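Local atomic coordinates of malate dehydrogenase (Naegleria fowleri, PDB entry 6UM4), a protein that probably catalyses the reversible oxidation of malate to oxaloacetate with a nicotinamide cofactor. Residues D216-I221 against H344-G349; T246-L251 against A336-K341; L251-G256 against S272-W277; V354-P359 against M374-F379; I370-P375 against K405-E410. All coordinates share one frame; numbering follows the deposited sequence. Where two conformers were deposited one is given.

All five contacts are largely buried. Contact 2 lies nearest the centre of the chain and contact 5 farthest, with the exposed Ile408 at its margin. Contacts 1 and 2 share helix 332-348, which packs on strand 218-221 in contact 1 and on the chain just after strand 245-247 in contact 2. Contacts 2 and 3 share Leu251 and helix 250-264, and both reach the second subunit. Contacts 4 and 5 share strand 371-380. Contact 4 alone is built on backbone hydrogen bonds between its segments; the others rest on side-chain packing. Contact 1 uses an indole face, contact 2 alanines and a guanidinium, contact 3 two aromatic rings, and contact 5 aliphatic branches.

Contact 1 (D216-I221 against H344-G349)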
# COMPACT_ATOMS: atom_id res chain seq x y z
N ASP A 216 13.75 -23.40 -6.94
CA ASP A 216 14.44 -22.11 -6.89
C ASP A 216 13.74 -21.11 -5.99
O ASP A 216 13.95 -19.90 -6.14
CB ASP A 216 14.57 -21.51 -8.29
CG ASP A 216 15.46 -22.34 -9.21
OD1 ASP A 216 16.33 -23.08 -8.70
OD2 ASP A 216 15.27 -22.25 -10.45
N VAL A 217 12.87 -21.58 -5.09
CA VAL A 217 12.05 -20.67 -4.29
C VAL A 217 12.93 -19.74 -3.47
O VAL A 217 13.99 -20.13 -2.95
CB VAL A 217 11.08 -21.47 -3.40
CG1 VAL A 217 11.86 -22.41 -2.48
CG2 VAL A 217 10.20 -20.52 -2.57
N LEU A 218 12.53 -18.47 -3.40
CA LEU A 218 13.16 -17.50 -2.51
C LEU A 218 12.22 -17.26 -1.35
O LEU A 218 11.02 -17.04 -1.56
CB LEU A 218 13.51 -16.19 -3.23
CG LEU A 218 14.38 -16.34 -4.48
CD1 LEU A 218 14.62 -14.98 -5.12
CD2 LEU A 218 15.73 -17.05 -4.16
N VAL A 219 12.75 -17.35 -0.13
CA VAL A 219 11.96 -17.27 1.10
C VAL A 219 12.45 -16.07 1.91
O VAL A 219 13.63 -15.99 2.27
CB VAL A 219 12.08 -18.55 1.94
CG1 VAL A 219 11.19 -18.46 3.15
CG2 VAL A 219 11.74 -19.79 1.12
N LEU A 220 11.52 -15.18 2.26
CA LEU A 220 11.81 -14.02 3.10
C LEU A 220 11.10 -14.21 4.43
O LEU A 220 9.88 -14.41 4.45
CB LEU A 220 11.37 -12.72 2.41
CG LEU A 220 11.43 -11.48 3.32
CD1 LEU A 220 12.86 -11.26 3.82
CD2 LEU A 220 10.89 -10.26 2.60
N ILE A 221 11.85 -14.16 5.52
CA ILE A 221 11.28 -14.27 6.86
C ILE A 221 11.15 -12.86 7.44
O ILE A 221 12.14 -12.14 7.55
CB ILE A 221 12.13 -15.16 7.79
CG1 ILE A 221 11.88 -16.65 7.53
CG2 ILE A 221 11.81 -14.84 9.24
CD1 ILE A 221 12.55 -17.21 6.30
N HIS A 344 11.89 -7.11 -4.02
CA HIS A 344 12.13 -6.47 -5.30
C HIS A 344 13.61 -6.47 -5.66
O HIS A 344 13.98 -6.85 -6.78
CB HIS A 344 11.59 -5.04 -5.26
CG HIS A 344 12.01 -4.23 -6.43
ND1 HIS A 344 13.25 -3.63 -6.52
CD2 HIS A 344 11.37 -3.96 -7.60
CE1 HIS A 344 13.35 -3.02 -7.69
NE2 HIS A 344 12.23 -3.19 -8.36
N ASP A 345 14.46 -6.02 -4.73
CA ASP A 345 15.90 -6.01 -4.95
C ASP A 345 16.47 -7.43 -5.09
O ASP A 345 17.36 -7.67 -5.92
CB ASP A 345 16.59 -5.25 -3.81
CG ASP A 345 16.19 -3.75 -3.77
OD1 ASP A 345 15.49 -3.29 -4.70
OD2 ASP A 345 16.57 -3.04 -2.81
N TRP A 346 15.97 -8.38 -4.29
CA TRP A 346 16.43 -9.77 -4.40
C TRP A 346 16.23 -10.30 -5.82
O TRP A 346 17.11 -10.97 -6.38
CB TRP A 346 15.67 -10.64 -3.40
CG TRP A 346 16.36 -11.93 -2.96
CD1 TRP A 346 17.55 -12.43 -3.41
CD2 TRP A 346 15.89 -12.85 -1.95
NE1 TRP A 346 17.85 -13.61 -2.75
CE2 TRP A 346 16.86 -13.88 -1.84
CE3 TRP A 346 14.75 -12.90 -1.13
CZ2 TRP A 346 16.71 -14.95 -0.95
CZ3 TRP A 346 14.62 -13.95 -0.23
CH2 TRP A 346 15.59 -14.98 -0.16
N VAL A 347 15.08 -9.99 -6.43
CA VAL A 347 14.71 -10.51 -7.74
C VAL A 347 15.24 -9.64 -8.88
O VAL A 347 15.71 -10.16 -9.89
CB VAL A 347 13.18 -10.65 -7.82
CG1 VAL A 347 12.73 -11.00 -9.22
CG2 VAL A 347 12.68 -11.64 -6.79
N LEU A 348 15.15 -8.32 -8.76
CA LEU A 348 15.49 -7.45 -9.88
C LEU A 348 16.81 -6.71 -9.71
O LEU A 348 17.26 -6.07 -10.66
CB LEU A 348 14.35 -6.44 -10.11
CG LEU A 348 13.00 -7.09 -10.44
CD1 LEU A 348 11.88 -6.07 -10.46
CD2 LEU A 348 13.04 -7.86 -11.75
N GLY A 349 17.44 -6.78 -8.55
CA GLY A 349 18.74 -6.17 -8.35
C GLY A 349 18.64 -4.73 -7.88
O GLY A 349 17.62 -4.07 -8.01
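Leu218 and Trp346 carry most of the packing between residues 216-221 and 344-349. The main interaction is CH-pi. Leu218 CB stands over one face of the six-membered ring, 3.9 Å from its centroid and 10° off the normal. The two methyls extend the cover: Leu218 CD1 lies 4.0 Å from Trp346 CD2, and Leu218 CD2 is the same distance from Trp346 CZ2. With chi1 at -156°, Trp346 CG points roughly opposite its backbone N, and the indole reaches from the helix to the strand.

Polar backbone atoms meet the ring at its edge. Val219 O is 3.3 Å from Trp346 CH2, close to the ring plane. Leu220 N also lies at this edge, near CZ3. Trp346 NE1 makes a weak hydrogen bond to Gly382 O, away from the strand.

Aliphatic contacts are few. Leu218 CD1 meets Val347 CG2 at 4.2 Å, and Leu220 CB touches the rim of the indole more loosely.

Strand 218-221 and the end of helix 332-348 run nearly antiparallel. The strand belongs to the six-stranded parallel sheet of the NAD-binding Rossmann domain. The helix lies in the C-terminal family region, so the contact probably packs that part of the fold on the Rossmann sheet.

Contact 2 (T246-L251 against A336-K341); sequences TAMTRL and ADAAIK
The backbones come closest where Leu251, at the start of helix 250-264, meets Ala338 of helix 332-348, with CA atoms 5.0 Å apart. The small Ala338 allows this. Its CB lies 3.6 Å from Leu251 CB and 3.5 Å from Leu251 N. Met248 SD rests on the helix backbone, 3.3 Å from Ala339 N. A bend at chi3 (72°) brings Met248 CE to 4.0 Å from Ala338 CB.

Arg250 runs along the helix from Ala338 toward Lys341. Its CG is 3.5 Å from Ala338 O. The guanidinium then lays one face over Lys341 CB, which sits 3.7 Å from that plane and over its centre. The two side chains cross at about a right angle. Arg250 NH1 and NE form salt bridges to Asp345 and Asp254, which probably fix the rotation of the group. Lys341 NZ turns away to Asp337, 2.9 Å from OD2 on its syn lone pair, and also bonds to Gly153 O of the second subunit.

The contact sits where strand 245-247 leads into helix 250-264. Helix 332-348 passes over this junction, with helix 108-118 beyond it and strand 353-359 beside Thr246 to Arg250.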
# COMPACT_ATOMS: atom_id res chain seq x y z
N THR A 246 16.24 -15.84 3.48
CA THR A 246 16.83 -14.73 4.24
C THR A 246 15.82 -14.19 5.24
O THR A 246 14.62 -14.45 5.18
CB THR A 246 17.29 -13.61 3.31
OG1 THR A 246 16.18 -13.12 2.56
CG2 THR A 246 18.35 -14.13 2.35
N ALA A 247 16.33 -13.39 6.17
CA ALA A 247 15.51 -12.70 7.14
C ALA A 247 15.60 -11.20 6.87
O ALA A 247 16.60 -10.71 6.32
CB ALA A 247 15.96 -13.05 8.57
N MET A 248 14.56 -10.45 7.24
CA MET A 248 14.45 -9.05 6.82
C MET A 248 15.05 -8.08 7.83
O MET A 248 14.54 -7.93 8.95
CB MET A 248 13.00 -8.66 6.59
CG MET A 248 12.94 -7.34 5.85
SD MET A 248 11.29 -6.83 5.39
CE MET A 248 10.68 -6.38 7.02
N THR A 249 16.11 -7.38 7.43
CA THR A 249 16.61 -6.21 8.16
C THR A 249 16.46 -4.94 7.33
O THR A 249 17.02 -3.89 7.69
CB THR A 249 18.07 -6.41 8.53
OG1 THR A 249 18.80 -6.77 7.36
CG2 THR A 249 18.19 -7.52 9.55
N ARG A 250 15.74 -5.03 6.21
CA ARG A 250 15.61 -3.92 5.30
C ARG A 250 14.93 -2.74 5.97
O ARG A 250 15.15 -1.60 5.57
CB ARG A 250 14.83 -4.36 4.06
CG ARG A 250 14.71 -3.30 2.96
CD ARG A 250 16.08 -2.68 2.66
NE ARG A 250 16.00 -1.78 1.53
CZ ARG A 250 16.13 -2.14 0.26
NH1 ARG A 250 16.34 -3.42 -0.06
NH2 ARG A 250 16.01 -1.22 -0.70
N LEU A 251 14.07 -3.00 6.96
CA LEU A 251 13.39 -1.90 7.62
C LEU A 251 14.35 -1.16 8.56
O LEU A 251 14.34 0.07 8.61
CB LEU A 251 12.15 -2.39 8.37
CG LEU A 251 11.40 -1.23 9.02
CD1 LEU A 251 10.92 -0.22 7.98
CD2 LEU A 251 10.27 -1.65 9.97
N ALA A 336 5.79 -3.58 5.71
CA ALA A 336 5.38 -4.08 4.40
C ALA A 336 6.21 -3.43 3.30
O ALA A 336 6.66 -4.11 2.37
CB ALA A 336 3.88 -3.82 4.16
N ASP A 337 6.45 -2.12 3.41
CA ASP A 337 7.30 -1.43 2.44
C ASP A 337 8.70 -2.04 2.38
O ASP A 337 9.27 -2.21 1.29
CB ASP A 337 7.39 0.05 2.78
CG ASP A 337 8.31 0.79 1.84
OD1 ASP A 337 7.86 1.15 0.73
OD2 ASP A 337 9.49 1.01 2.22
N ALA A 338 9.31 -2.31 3.53
CA ALA A 338 10.63 -2.94 3.54
C ALA A 338 10.61 -4.32 2.90
O ALA A 338 11.56 -4.72 2.21
CB ALA A 338 11.15 -3.03 4.97
N ALA A 339 9.54 -5.10 3.14
CA ALA A 339 9.43 -6.42 2.50
C ALA A 339 9.32 -6.28 0.99
O ALA A 339 9.98 -7.00 0.23
CB ALA A 339 8.23 -7.19 3.04
N ILE A 340 8.50 -5.35 0.51
CA ILE A 340 8.45 -5.13 -0.93
C ILE A 340 9.85 -4.80 -1.45
O ILE A 340 10.33 -5.40 -2.40
CB ILE A 340 7.44 -4.02 -1.27
CG1 ILE A 340 6.02 -4.47 -0.93
CG2 ILE A 340 7.50 -3.70 -2.76
CD1 ILE A 340 5.50 -5.64 -1.77
N LYS A 341 10.54 -3.87 -0.78
CA LYS A 341 11.87 -3.50 -1.25
C LYS A 341 12.84 -4.68 -1.18
O LYS A 341 13.65 -4.90 -2.10
CB LYS A 341 12.42 -2.30 -0.46
CG LYS A 341 11.81 -0.92 -0.82
CD LYS A 341 12.39 0.16 0.08
CE LYS A 341 12.10 1.57 -0.43
NZ LYS A 341 10.70 2.03 -0.16

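Contact 3 (L251-G256 against S272-W277)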
# COMPACT_ATOMS: atom_id res chain seq x y z
N LEU A 251 14.07 -3.00 6.96
CA LEU A 251 13.39 -1.90 7.62
C LEU A 251 14.35 -1.16 8.56
O LEU A 251 14.34 0.07 8.61
CB LEU A 251 12.15 -2.39 8.37
CG LEU A 251 11.40 -1.23 9.02
CD1 LEU A 251 10.92 -0.22 7.98
CD2 LEU A 251 10.27 -1.65 9.97
N ASP A 252 15.17 -1.91 9.30
CA ASP A 252 16.26 -1.27 10.04
C ASP A 252 17.11 -0.43 9.10
O ASP A 252 17.43 0.74 9.38
CB ASP A 252 17.12 -2.31 10.76
CG ASP A 252 16.30 -3.29 11.62
OD1 ASP A 252 15.49 -2.87 12.47
OD2 ASP A 252 16.53 -4.51 11.49
N HIS A 253 17.49 -1.02 7.97
CA HIS A 253 18.29 -0.33 6.96
C HIS A 253 17.64 0.98 6.52
O HIS A 253 18.25 2.05 6.59
CB HIS A 253 18.50 -1.27 5.78
CG HIS A 253 19.29 -0.68 4.66
ND1 HIS A 253 20.62 -0.99 4.44
CD2 HIS A 253 18.95 0.20 3.69
CE1 HIS A 253 21.06 -0.32 3.39
NE2 HIS A 253 20.06 0.41 2.91
N ASP A 254 16.37 0.91 6.11
CA ASP A 254 15.69 2.10 5.65
C ASP A 254 15.50 3.11 6.77
O ASP A 254 15.43 4.32 6.51
CB ASP A 254 14.33 1.73 5.02
CG ASP A 254 14.48 1.00 3.69
OD1 ASP A 254 15.58 1.06 3.07
OD2 ASP A 254 13.50 0.33 3.26
N ARG A 255 15.33 2.65 8.01
CA ARG A 255 15.21 3.59 9.12
C ARG A 255 16.51 4.35 9.33
O ARG A 255 16.48 5.55 9.62
CB ARG A 255 14.80 2.86 10.39
CG ARG A 255 13.34 2.44 10.40
CD ARG A 255 13.07 1.46 11.51
NE ARG A 255 11.65 1.33 11.79
CZ ARG A 255 11.14 0.38 12.55
NH1 ARG A 255 11.94 -0.54 13.09
NH2 ARG A 255 9.83 0.34 12.76
N GLY A 256 17.65 3.67 9.18
CA GLY A 256 18.92 4.36 9.24
C GLY A 256 19.05 5.41 8.15
O GLY A 256 19.48 6.54 8.41
N SER A 272 24.99 6.76 0.24
CA SER A 272 25.53 5.54 -0.33
C SER A 272 26.26 4.76 0.75
O SER A 272 26.70 5.34 1.74
CB SER A 272 26.51 5.80 -1.49
OG SER A 272 25.84 6.18 -2.68
N ARG A 273 26.34 3.45 0.56
CA ARG A 273 27.20 2.58 1.37
C ARG A 273 26.81 2.61 2.85
O ARG A 273 27.61 2.96 3.73
CB ARG A 273 28.66 2.96 1.17
CG ARG A 273 29.11 2.86 -0.26
CD ARG A 273 30.33 3.73 -0.49
NE ARG A 273 31.44 3.31 0.35
CZ ARG A 273 32.41 2.50 -0.06
NH1 ARG A 273 32.38 2.03 -1.30
NH2 ARG A 273 33.41 2.16 0.75
N PHE A 274 25.56 2.25 3.11
CA PHE A 274 25.04 2.06 4.46
C PHE A 274 24.64 0.60 4.64
O PHE A 274 24.22 -0.06 3.69
CB PHE A 274 23.81 2.98 4.72
CG PHE A 274 23.22 2.82 6.09
CD1 PHE A 274 23.95 3.22 7.21
CD2 PHE A 274 21.98 2.26 6.27
CE1 PHE A 274 23.43 3.06 8.49
CE2 PHE A 274 21.44 2.11 7.52
CZ PHE A 274 22.16 2.51 8.64
N ALA A 275 24.75 0.10 5.87
CA ALA A 275 24.41 -1.30 6.12
C ALA A 275 24.07 -1.53 7.59
O ALA A 275 24.56 -0.83 8.48
CB ALA A 275 25.55 -2.23 5.71
N ILE A 276 23.24 -2.54 7.83
CA ILE A 276 22.92 -3.06 9.16
C ILE A 276 23.63 -4.40 9.32
O ILE A 276 23.52 -5.27 8.46
CB ILE A 276 21.39 -3.22 9.30
CG1 ILE A 276 20.69 -1.89 9.00
CG2 ILE A 276 21.00 -3.77 10.65
CD1 ILE A 276 20.96 -0.78 10.01
N TRP A 277 24.39 -4.57 10.42
CA TRP A 277 25.02 -5.85 10.74
C TRP A 277 24.27 -6.53 11.88
O TRP A 277 23.79 -5.89 12.81
CB TRP A 277 26.48 -5.68 11.17
CG TRP A 277 27.43 -5.06 10.18
CD1 TRP A 277 27.60 -3.73 9.95
CD2 TRP A 277 28.39 -5.74 9.36
NE1 TRP A 277 28.55 -3.53 8.98
CE2 TRP A 277 29.07 -4.75 8.62
CE3 TRP A 277 28.72 -7.08 9.17
CZ2 TRP A 277 30.06 -5.07 7.70
CZ3 TRP A 277 29.70 -7.39 8.26
CH2 TRP A 277 30.36 -6.39 7.53
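His253 offers one face of its imidazole to the rim of the Phe274 ring. Phe274 CD2 stands 3.9 Å above the imidazole plane, offset toward the rim. This is an edge-to-face pair, with centroids 5.3 Å apart and planes at 57°. The two side chains run past each other in opposite directions. Each ring therefore reaches the other residue's backbone. Phe274 CE2 is 3.3 Å from His253 O, which lies at the ring edge near its plane. His253 CE1 is 3.2 Å from Phe274 O. The imidazole gets there because chi1 of 179° sets CG opposite the backbone N, and its ND1 is hydrogen-bonded to Ser355 OG.

Further along the helix, Phe274 CZ comes to 3.8 Å from Gly256 CA. Gly256 has no side chain, and the ring packs directly on the helix backbone.

Ile276 fills the next position. Its CG1 presses on the backbone of His253, 3.5 Å from His253 N, and meets Asp252 CB at 4.0 Å. Its CD1 lies along the Asp252 carbonyl.

The carboxylate of Asp252 is not held by segment 272-277. Asp252 OD2 accepts a hydrogen bond from His280 ND1, consistent with the Asp-His pair of the lactate/malate dehydrogenase active site. Across the contact the chemistry is apolar and aromatic, while the polar ends of Asp252 and His253 bond to His280 and Ser355, outside the two segments.

Contact 4 (V354-P359 against M374-F379); sequences VSMAIP and MPVQCF
A beta hairpin formed by strands 353-359 and 371-380 contains this contact, part of an antiparallel sheet in the C-terminal region. The strands pair from Val354 through Met356, and the pairing continues with Ile358 and Cys372; the axes of the two short segments lie at 111°. Val354 and Val376 form a hydrogen-bonded pair. Val354 N gives its hydrogen to Val376 O at 2.9 Å, and Val376 N returns one to Val354 O over the same distance. Both bonds are nearly straight. Met374 N to Met356 O is longer, at 3.1 Å, with the donor tilted 30° from the carbonyl plane. Between them, Ser355 and Pro375 form the non-hydrogen-bonded pair and face strand 271-277.

Val354, Met356, Met374 and Val376 share the other face, where helix 332-348 covers Met356. Val354 CG2 meets Val376 CG2 at 3.8 Å. Both of these methyls sit between their own backbone N and carbonyl carbon. Ile358 CD1 bridges Val376 CG1 and Met374 SD, at 4.2 Å from each. The Met356 side chain crosses Val376 at about a right angle and touches its CG2 with the sulfur. Beyond a bend at chi3, Met356 CE packs on the Trp346 indole, and Met356 SD lies 3.4 Å from Cys378 SG.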
# COMPACT_ATOMS: atom_id res chain seq x y z
N VAL A 354 22.47 -2.93 0.12
CA VAL A 354 21.30 -3.12 0.95
C VAL A 354 21.68 -4.12 2.04
O VAL A 354 22.72 -4.79 1.96
CB VAL A 354 20.06 -3.60 0.14
CG1 VAL A 354 19.69 -2.56 -0.89
CG2 VAL A 354 20.32 -4.96 -0.52
N SER A 355 20.88 -4.13 3.10
CA SER A 355 21.06 -5.07 4.19
C SER A 355 20.07 -6.22 4.05
O SER A 355 18.90 -6.00 3.76
CB SER A 355 20.88 -4.39 5.55
OG SER A 355 21.83 -3.36 5.77
N MET A 356 20.58 -7.43 4.23
CA MET A 356 19.82 -8.67 4.31
C MET A 356 20.48 -9.54 5.37
O MET A 356 21.71 -9.54 5.49
CB MET A 356 19.84 -9.43 2.96
CG MET A 356 19.19 -8.67 1.78
SD MET A 356 19.48 -9.49 0.18
CE MET A 356 18.26 -10.81 0.24
N ALA A 357 19.67 -10.24 6.17
CA ALA A 357 20.15 -11.26 7.10
C ALA A 357 20.29 -12.58 6.36
O ALA A 357 19.28 -13.18 5.96
CB ALA A 357 19.21 -11.41 8.29
N ILE A 358 21.52 -13.06 6.21
CA ILE A 358 21.81 -14.16 5.28
C ILE A 358 22.58 -15.25 6.03
O ILE A 358 23.15 -14.99 7.11
CB ILE A 358 22.59 -13.66 4.05
CG1 ILE A 358 24.03 -13.31 4.46
CG2 ILE A 358 21.94 -12.39 3.47
CD1 ILE A 358 24.89 -12.79 3.34
N PRO A 359 22.59 -16.48 5.52
CA PRO A 359 23.42 -17.51 6.16
C PRO A 359 24.89 -17.12 6.13
O PRO A 359 25.44 -16.76 5.09
CB PRO A 359 23.17 -18.78 5.31
CG PRO A 359 22.66 -18.26 4.00
CD PRO A 359 21.85 -17.02 4.36
N MET A 374 24.30 -8.36 6.77
CA MET A 374 25.57 -7.88 6.26
C MET A 374 25.28 -6.92 5.11
O MET A 374 24.24 -7.04 4.45
CB MET A 374 26.46 -9.03 5.75
CG MET A 374 26.71 -10.14 6.73
SD MET A 374 27.79 -11.44 6.06
CE MET A 374 27.27 -12.78 7.14
N PRO A 375 26.21 -6.02 4.80
CA PRO A 375 26.09 -5.26 3.54
C PRO A 375 26.20 -6.20 2.35
O PRO A 375 27.18 -6.94 2.22
CB PRO A 375 27.29 -4.30 3.59
CG PRO A 375 28.27 -4.96 4.57
CD PRO A 375 27.38 -5.61 5.59
N VAL A 376 25.18 -6.18 1.49
CA VAL A 376 25.19 -6.99 0.28
C VAL A 376 24.81 -6.15 -0.92
O VAL A 376 24.17 -5.10 -0.81
CB VAL A 376 24.25 -8.21 0.36
CG1 VAL A 376 24.53 -9.02 1.62
CG2 VAL A 376 22.78 -7.76 0.25
N GLN A 377 25.23 -6.62 -2.09
CA GLN A 377 24.75 -6.14 -3.37
C GLN A 377 23.84 -7.21 -3.96
O GLN A 377 24.25 -8.37 -4.10
CB GLN A 377 25.90 -5.87 -4.34
CG GLN A 377 25.38 -5.36 -5.67
CD GLN A 377 26.45 -4.67 -6.47
OE1 GLN A 377 27.43 -4.17 -5.91
NE2 GLN A 377 26.27 -4.61 -7.78
N CYS A 378 22.61 -6.82 -4.29
CA CYS A 378 21.68 -7.72 -4.97
C CYS A 378 21.85 -7.55 -6.47
O CYS A 378 21.59 -6.47 -7.01
CB CYS A 378 20.23 -7.45 -4.55
SG CYS A 378 19.85 -8.05 -2.88
N PHE A 379 22.32 -8.58 -7.14
CA PHE A 379 22.49 -8.50 -8.58
C PHE A 379 21.22 -8.83 -9.35
O PHE A 379 21.19 -8.63 -10.56
CB PHE A 379 23.60 -9.45 -9.02
CG PHE A 379 24.79 -9.43 -8.11
CD1 PHE A 379 25.55 -8.29 -7.96
CD2 PHE A 379 25.16 -10.58 -7.42
CE1 PHE A 379 26.64 -8.28 -7.12
CE2 PHE A 379 26.26 -10.58 -6.60
CZ PHE A 379 27.01 -9.44 -6.44

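Contact 5 (I370-P375 against K405-E410); sequences IWCSMP and KELIEE
Leu407 reaches from the helix to Ile370, Trp371 and Cys372, and it carries most of the helix's share of this contact. The aliphatic packing centres on Ile370 CD1. This methyl lies 3.8 Å from Leu407 CD1 and 4.0 Å from Leu407 CB, and the two side chains cross at about a right angle. Ile370 CG1 sits between its backbone N and carbonyl carbon (chi1 55°), which turns the CD1 branch onto the leucine. Cys372 CB touches Leu407 CD1 at 4.1 Å. At the margin, Ile370 CG2 approaches Ile408 CG1 at 4.4 Å. Ile408 is exposed.

Backbone carbonyls add a second kind of contact. Both Leu407 methyls lie close to Trp371 O, CD1 at 3.4 Å and CD2 at 3.5 Å. The polar need of this buried oxygen is met elsewhere, by a hydrogen bond from Asn227 ND2. Ile370 CG2 is also near Leu407 O.

The polar side chains of the helix look to other partners. Glu406 and Glu410 both bond to Asn279 ND2, and Glu410 also reaches Thr228.

The contact lays the last modelled helix, 394-414, against the start of strand 371-380. Helix 226-235 packs on the Trp371 indole, whose NE1 bonds to Ile245 O of strand 245-247. Strand 353-359 lies alongside, with Pro359 against the same tryptophan.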
# COMPACT_ATOMS: atom_id res chain seq x y z
N ILE A 370 24.78 -19.25 11.69
CA ILE A 370 23.79 -18.26 12.09
C ILE A 370 23.44 -17.44 10.86
O ILE A 370 24.23 -17.34 9.91
CB ILE A 370 24.27 -17.31 13.22
CG1 ILE A 370 25.58 -16.64 12.82
CG2 ILE A 370 24.37 -18.03 14.55
CD1 ILE A 370 25.92 -15.46 13.71
N TRP A 371 22.25 -16.85 10.90
CA TRP A 371 21.86 -15.86 9.91
C TRP A 371 22.21 -14.48 10.46
O TRP A 371 21.88 -14.15 11.60
CB TRP A 371 20.36 -15.95 9.59
CG TRP A 371 20.03 -16.75 8.35
CD1 TRP A 371 19.36 -16.30 7.25
CD2 TRP A 371 20.34 -18.13 8.10
NE1 TRP A 371 19.25 -17.31 6.33
CE2 TRP A 371 19.83 -18.45 6.83
CE3 TRP A 371 20.99 -19.12 8.83
CZ2 TRP A 371 19.95 -19.73 6.25
CZ3 TRP A 371 21.12 -20.40 8.27
CH2 TRP A 371 20.60 -20.68 6.99
N CYS A 372 22.90 -13.70 9.65
CA CYS A 372 23.47 -12.46 10.13
C CYS A 372 23.37 -11.43 9.04
O CYS A 372 23.76 -11.71 7.90
CB CYS A 372 24.93 -12.67 10.53
SG CYS A 372 25.75 -11.20 11.12
N SER A 373 22.87 -10.25 9.39
CA SER A 373 22.74 -9.16 8.44
C SER A 373 24.11 -8.62 8.06
O SER A 373 25.01 -8.51 8.91
CB SER A 373 21.87 -8.04 9.04
OG SER A 373 21.54 -7.02 8.11
N MET A 374 24.30 -8.36 6.77
CA MET A 374 25.57 -7.88 6.26
C MET A 374 25.28 -6.92 5.11
O MET A 374 24.24 -7.04 4.45
CB MET A 374 26.46 -9.03 5.75
CG MET A 374 26.71 -10.14 6.73
SD MET A 374 27.79 -11.44 6.06
CE MET A 374 27.27 -12.78 7.14
N PRO A 375 26.21 -6.02 4.80
CA PRO A 375 26.09 -5.26 3.54
C PRO A 375 26.20 -6.20 2.35
O PRO A 375 27.18 -6.94 2.22
CB PRO A 375 27.29 -4.30 3.59
CG PRO A 375 28.27 -4.96 4.57
CD PRO A 375 27.38 -5.61 5.59
N LYS A 405 26.97 -12.50 19.37
CA LYS A 405 26.75 -13.15 20.66
C LYS A 405 25.27 -13.41 20.90
O LYS A 405 24.89 -14.48 21.39
CB LYS A 405 27.34 -12.30 21.77
CG LYS A 405 27.32 -12.92 23.15
CD LYS A 405 28.04 -12.00 24.14
CE LYS A 405 28.15 -12.64 25.51
NZ LYS A 405 26.81 -12.81 26.13
N GLU A 406 24.41 -12.45 20.57
CA GLU A 406 22.99 -12.67 20.78
C GLU A 406 22.45 -13.73 19.84
O GLU A 406 21.65 -14.58 20.24
CB GLU A 406 22.22 -11.37 20.58
CG GLU A 406 20.77 -11.52 20.86
CD GLU A 406 20.02 -10.25 20.60
OE1 GLU A 406 20.12 -9.70 19.48
OE2 GLU A 406 19.35 -9.79 21.54
N LEU A 407 22.90 -13.71 18.58
CA LEU A 407 22.47 -14.71 17.62
C LEU A 407 22.90 -16.10 18.07
O LEU A 407 22.13 -17.07 17.95
CB LEU A 407 23.06 -14.38 16.25
CG LEU A 407 22.42 -13.21 15.49
CD1 LEU A 407 23.31 -12.75 14.34
CD2 LEU A 407 21.04 -13.63 14.95
N ILE A 408 24.11 -16.23 18.59
CA ILE A 408 24.55 -17.54 19.07
C ILE A 408 23.69 -18.00 20.24
O ILE A 408 23.31 -19.17 20.34
CB ILE A 408 26.05 -17.52 19.42
CG1 ILE A 408 26.87 -17.38 18.13
CG2 ILE A 408 26.44 -18.79 20.16
CD1 ILE A 408 28.32 -17.12 18.34
N GLU A 409 23.36 -17.08 21.16
CA GLU A 409 22.51 -17.45 22.29
C GLU A 409 21.13 -17.87 21.81
O GLU A 409 20.56 -18.85 22.32
CB GLU A 409 22.42 -16.30 23.29
N GLU A 410 20.59 -17.17 20.82
CA GLU A 410 19.30 -17.56 20.27
C GLU A 410 19.37 -18.96 19.67
O GLU A 410 18.48 -19.79 19.90
CB GLU A 410 18.86 -16.54 19.23
CG GLU A 410 18.45 -15.20 19.86
CD GLU A 410 17.82 -14.21 18.88
OE1 GLU A 410 17.41 -14.60 17.76
OE2 GLU A 410 17.75 -13.02 19.25